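Local atomic coordinates of phosphoprotein (Lettuce necrotic yellows virus, PDB entry 3T4R), a protein that probably acts as a non-catalytic polymerase cofactor, holding the viral polymerase L on the nucleoprotein-RNA template and keeping soluble nucleoprotein off non-genomic RNA. Residues A[32-37]-A[56-61]. Residues are numbered along the deposited sequence; the frame is centred on the assembly and turned at random.
Sequences FLVPDD and NEIIEN
The carbonyl oxygen of Leu33, in the last turn of helix 27-33, accepts a hydrogen bond from the side-chain amide of Asn61, with ND2 2.8 Å from O. The bond is nearly straight at the nitrogen (N-H...O 168°) and the acceptor lies in the amide plane of Asn61, but at the other end the donor stands well above the carbonyl plane. The first torsion of Asn61 places CG beside its own backbone N, which carries the amide out from helix 50-72 to the point where the chain leaves helical geometry at Val34. A side-chain donor on one helix thus ties down a carbonyl at the C-terminal end of another. Ile58, one turn earlier than Asn61, lays apolar atoms against the same oxygen, its CG1 3.6 Å from Leu33 O, while its CD1 meets Val34 CG2 at 4.0 Å. Pro35, at the N-cap position of helix 36-41, brings its ring up to the amide, CD lying 3.3 Å from Asn61 ND2. On another side of Asn61, Phe32 turns its CG anti to the backbone N (chi1 178°) and reaches across to helix 50-72; its ring stands almost perpendicular to the amide plane (84°), and CE2 comes 3.0 Å from the backbone O of Asn61, obliquely to the ring, and 3.8 Å from Asn61 CB. The contact therefore fastens the break between helices 27-33 and 36-41 onto the long C-terminal helix of this helical C-terminal domain. Phe32 also touches Ala64 and Leu65 of that helix, and Ile38 of helix 36-41 packs on both Ile58 and Asn61. Helix 4-14 closes over Val34 and Ile58 with Leu12, while its Lys8 bonds to the carbonyl oxygen of Val34 and forms a salt bridge with Asp36.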
ATOM      1  N   PHE A  32      -4.362   4.552  -4.260  1.00 41.92           N
ATOM      2  CA  PHE A  32      -3.167   5.369  -4.474  1.00 44.45           C
ATOM      3  C   PHE A  32      -1.884   4.733  -3.852  1.00 43.32           C
ATOM      4  O   PHE A  32      -0.790   4.779  -4.415  1.00 44.89           O
ATOM      5  CB  PHE A  32      -3.408   6.720  -3.853  1.00 49.45           C
ATOM      6  CG  PHE A  32      -2.248   7.642  -3.953  1.00 58.43           C
ATOM      7  CD1 PHE A  32      -2.415   8.893  -4.421  1.00 67.21           C
ATOM      8  CD2 PHE A  32      -0.964   7.240  -3.563  1.00 63.42           C
ATOM      9  CE1 PHE A  32      -1.320   9.737  -4.487  1.00 74.81           C
ATOM     10  CE2 PHE A  32       0.118   8.071  -3.668  1.00 65.77           C
ATOM     11  CZ  PHE A  32      -0.053   9.295  -4.123  1.00 71.45           C
ATOM     12  N   LEU A  33      -2.024   4.147  -2.685  1.00 39.92           N
ATOM     13  CA  LEU A  33      -0.897   3.567  -2.050  1.00 38.82           C
ATOM     14  C   LEU A  33      -0.449   2.268  -2.714  1.00 35.14           C
ATOM     15  O   LEU A  33       0.752   1.973  -2.751  1.00 38.40           O
ATOM     16  CB  LEU A  33      -1.295   3.280  -0.603  1.00 37.12           C
ATOM     17  CG  LEU A  33      -1.540   4.478   0.295  1.00 40.94           C
ATOM     18  CD1 LEU A  33      -1.897   3.976   1.652  1.00 41.59           C
ATOM     19  CD2 LEU A  33      -0.308   5.301   0.465  1.00 47.26           C
ATOM     20  N   VAL A  34      -1.407   1.483  -3.145  1.00 32.34           N
ATOM     21  CA  VAL A  34      -1.201   0.153  -3.768  1.00 31.14           C
ATOM     22  C   VAL A  34      -1.836   0.175  -5.161  1.00 30.79           C
ATOM     23  O   VAL A  34      -2.917  -0.291  -5.387  1.00 31.76           O
ATOM     24  CB  VAL A  34      -1.811  -0.958  -2.930  1.00 31.58           C
ATOM     25  CG1 VAL A  34      -1.302  -2.293  -3.455  1.00 31.28           C
ATOM     26  CG2 VAL A  34      -1.357  -0.850  -1.437  1.00 31.78           C
ATOM     27  N   PRO A  35      -1.156   0.814  -6.106  1.00 34.02           N
ATOM     28  CA  PRO A  35      -1.631   0.747  -7.459  1.00 36.91           C
ATOM     29  C   PRO A  35      -1.648  -0.740  -7.931  1.00 37.14           C
ATOM     30  O   PRO A  35      -0.996  -1.566  -7.257  1.00 36.62           O
ATOM     31  CB  PRO A  35      -0.572   1.573  -8.223  1.00 37.78           C
ATOM     32  CG  PRO A  35       0.090   2.462  -7.120  1.00 38.93           C
ATOM     33  CD  PRO A  35       0.093   1.621  -5.937  1.00 35.20           C
ATOM     34  N   ASP A  36      -2.332  -1.082  -9.035  1.00 38.63           N
ATOM     35  CA  ASP A  36      -2.471  -2.484  -9.475  1.00 41.18           C
ATOM     36  C   ASP A  36      -1.117  -3.171  -9.820  1.00 43.73           C
ATOM     37  O   ASP A  36      -0.993  -4.361  -9.749  1.00 45.93           O
ATOM     38  CB  ASP A  36      -3.355  -2.576 -10.739  1.00 45.39           C
ATOM     39  CG  ASP A  36      -4.764  -1.951 -10.552  1.00 44.99           C
ATOM     40  OD1 ASP A  36      -5.226  -1.922  -9.411  1.00 43.94           O
ATOM     41  OD2 ASP A  36      -5.415  -1.486 -11.537  1.00 54.18           O
ATOM     42  N   ASP A  37      -0.145  -2.406 -10.275  1.00 45.45           N
ATOM     43  CA  ASP A  37       1.193  -2.898 -10.586  0.50 48.94           C
ATOM     44  C   ASP A  37       1.885  -3.371  -9.318  1.00 45.97           C
ATOM     45  O   ASP A  37       2.696  -4.260  -9.350  1.00 49.45           O
ATOM     46  CB  ASP A  37       2.048  -1.843 -11.327  0.50 53.08           C
ATOM     47  CG  ASP A  37       2.288  -0.521 -10.512  0.50 54.12           C
ATOM     48  OD1 ASP A  37       3.461  -0.163 -10.214  0.50 58.72           O
ATOM     49  OD2 ASP A  37       1.308   0.208 -10.237  0.50 54.64           O
ATOM     50  N   ASN A  56       8.862  -0.733   0.287  1.00 44.64           N
ATOM     51  CA  ASN A  56       9.540   0.451  -0.204  1.00 49.06           C
ATOM     52  C   ASN A  56       8.669   1.211  -1.252  1.00 46.18           C
ATOM     53  O   ASN A  56       8.584   2.455  -1.238  1.00 48.09           O
ATOM     54  CB  ASN A  56      10.926   0.100  -0.777  1.00 52.68           C
ATOM     55  CG  ASN A  56      11.968  -0.206   0.317  1.00 62.20           C
ATOM     56  OD1 ASN A  56      11.886   0.346   1.434  1.00 62.89           O
ATOM     57  ND2 ASN A  56      12.999  -1.013  -0.027  1.00 67.21           N
ATOM     58  N   GLU A  57       8.072   0.484  -2.166  1.00 45.64           N
ATOM     59  CA  GLU A  57       7.246   1.117  -3.198  1.00 47.27           C
ATOM     60  C   GLU A  57       6.044   1.827  -2.573  1.00 43.19           C
ATOM     61  O   GLU A  57       5.688   2.926  -3.002  1.00 43.03           O
ATOM     62  CB  GLU A  57       6.755   0.097  -4.250  1.00 48.91           C
ATOM     63  CG  GLU A  57       7.848  -0.469  -5.126  1.00 57.56           C
ATOM     64  CD  GLU A  57       7.822   0.068  -6.513  1.00 72.38           C
ATOM     65  OE1 GLU A  57       7.625   1.302  -6.677  1.00 80.61           O
ATOM     66  OE2 GLU A  57       8.028  -0.730  -7.465  1.00 80.92           O
ATOM     67  N   ILE A  58       5.399   1.185  -1.610  1.00 39.91           N
ATOM     68  CA  ILE A  58       4.196   1.719  -0.981  1.00 39.29           C
ATOM     69  C   ILE A  58       4.524   2.974  -0.118  1.00 40.36           C
ATOM     70  O   ILE A  58       3.785   3.985  -0.112  1.00 42.90           O
ATOM     71  CB  ILE A  58       3.560   0.637  -0.112  1.00 36.84           C
ATOM     72  CG1 ILE A  58       2.857  -0.387  -1.044  1.00 39.91           C
ATOM     73  CG2 ILE A  58       2.469   1.194   0.789  1.00 41.48           C
ATOM     74  CD1 ILE A  58       2.463  -1.634  -0.352  1.00 37.83           C
ATOM     75  N   ILE A  59       5.607   2.889   0.617  1.00 40.41           N
ATOM     76  CA  ILE A  59       6.184   4.052   1.389  1.00 43.91           C
ATOM     77  C   ILE A  59       6.483   5.234   0.487  1.00 46.26           C
ATOM     78  O   ILE A  59       6.099   6.329   0.797  1.00 47.72           O
ATOM     79  CB  ILE A  59       7.446   3.697   2.188  1.00 46.06           C
ATOM     80  CG1 ILE A  59       7.089   2.624   3.235  1.00 44.77           C
ATOM     81  CG2 ILE A  59       7.964   4.939   2.910  1.00 49.32           C
ATOM     82  CD1 ILE A  59       8.069   2.371   4.150  1.00 54.60           C
ATOM     83  N   GLU A  60       7.012   4.966  -0.701  1.00 52.75           N
ATOM     84  CA  GLU A  60       7.187   6.035  -1.669  1.00 52.84           C
ATOM     85  C   GLU A  60       5.870   6.729  -2.031  1.00 46.24           C
ATOM     86  O   GLU A  60       5.817   7.939  -2.132  1.00 45.70           O
ATOM     87  CB  GLU A  60       7.906   5.516  -2.896  1.00 55.74           C
ATOM     88  CG  GLU A  60       9.081   6.324  -3.256  1.00 67.64           C
ATOM     89  CD  GLU A  60      10.301   5.983  -2.405  1.00 82.11           C
ATOM     90  OE1 GLU A  60      10.724   4.766  -2.520  1.00 88.17           O
ATOM     91  OE2 GLU A  60      10.844   6.922  -1.641  1.00 86.75           O
ATOM     92  N   ASN A  61       4.798   5.968  -2.157  1.00 44.30           N
ATOM     93  CA  ASN A  61       3.529   6.469  -2.558  1.00 42.19           C
ATOM     94  C   ASN A  61       2.958   7.165  -1.394  1.00 44.15           C
ATOM     95  O   ASN A  61       2.267   8.112  -1.544  1.00 46.19           O
ATOM     96  CB  ASN A  61       2.599   5.317  -2.911  1.00 42.85           C
ATOM     97  CG  ASN A  61       2.931   4.663  -4.250  1.00 44.39           C
ATOM     98  OD1 ASN A  61       3.619   5.233  -5.077  1.00 43.15           O
ATOM     99  ND2 ASN A  61       2.407   3.470  -4.466  1.00 40.49           N
TER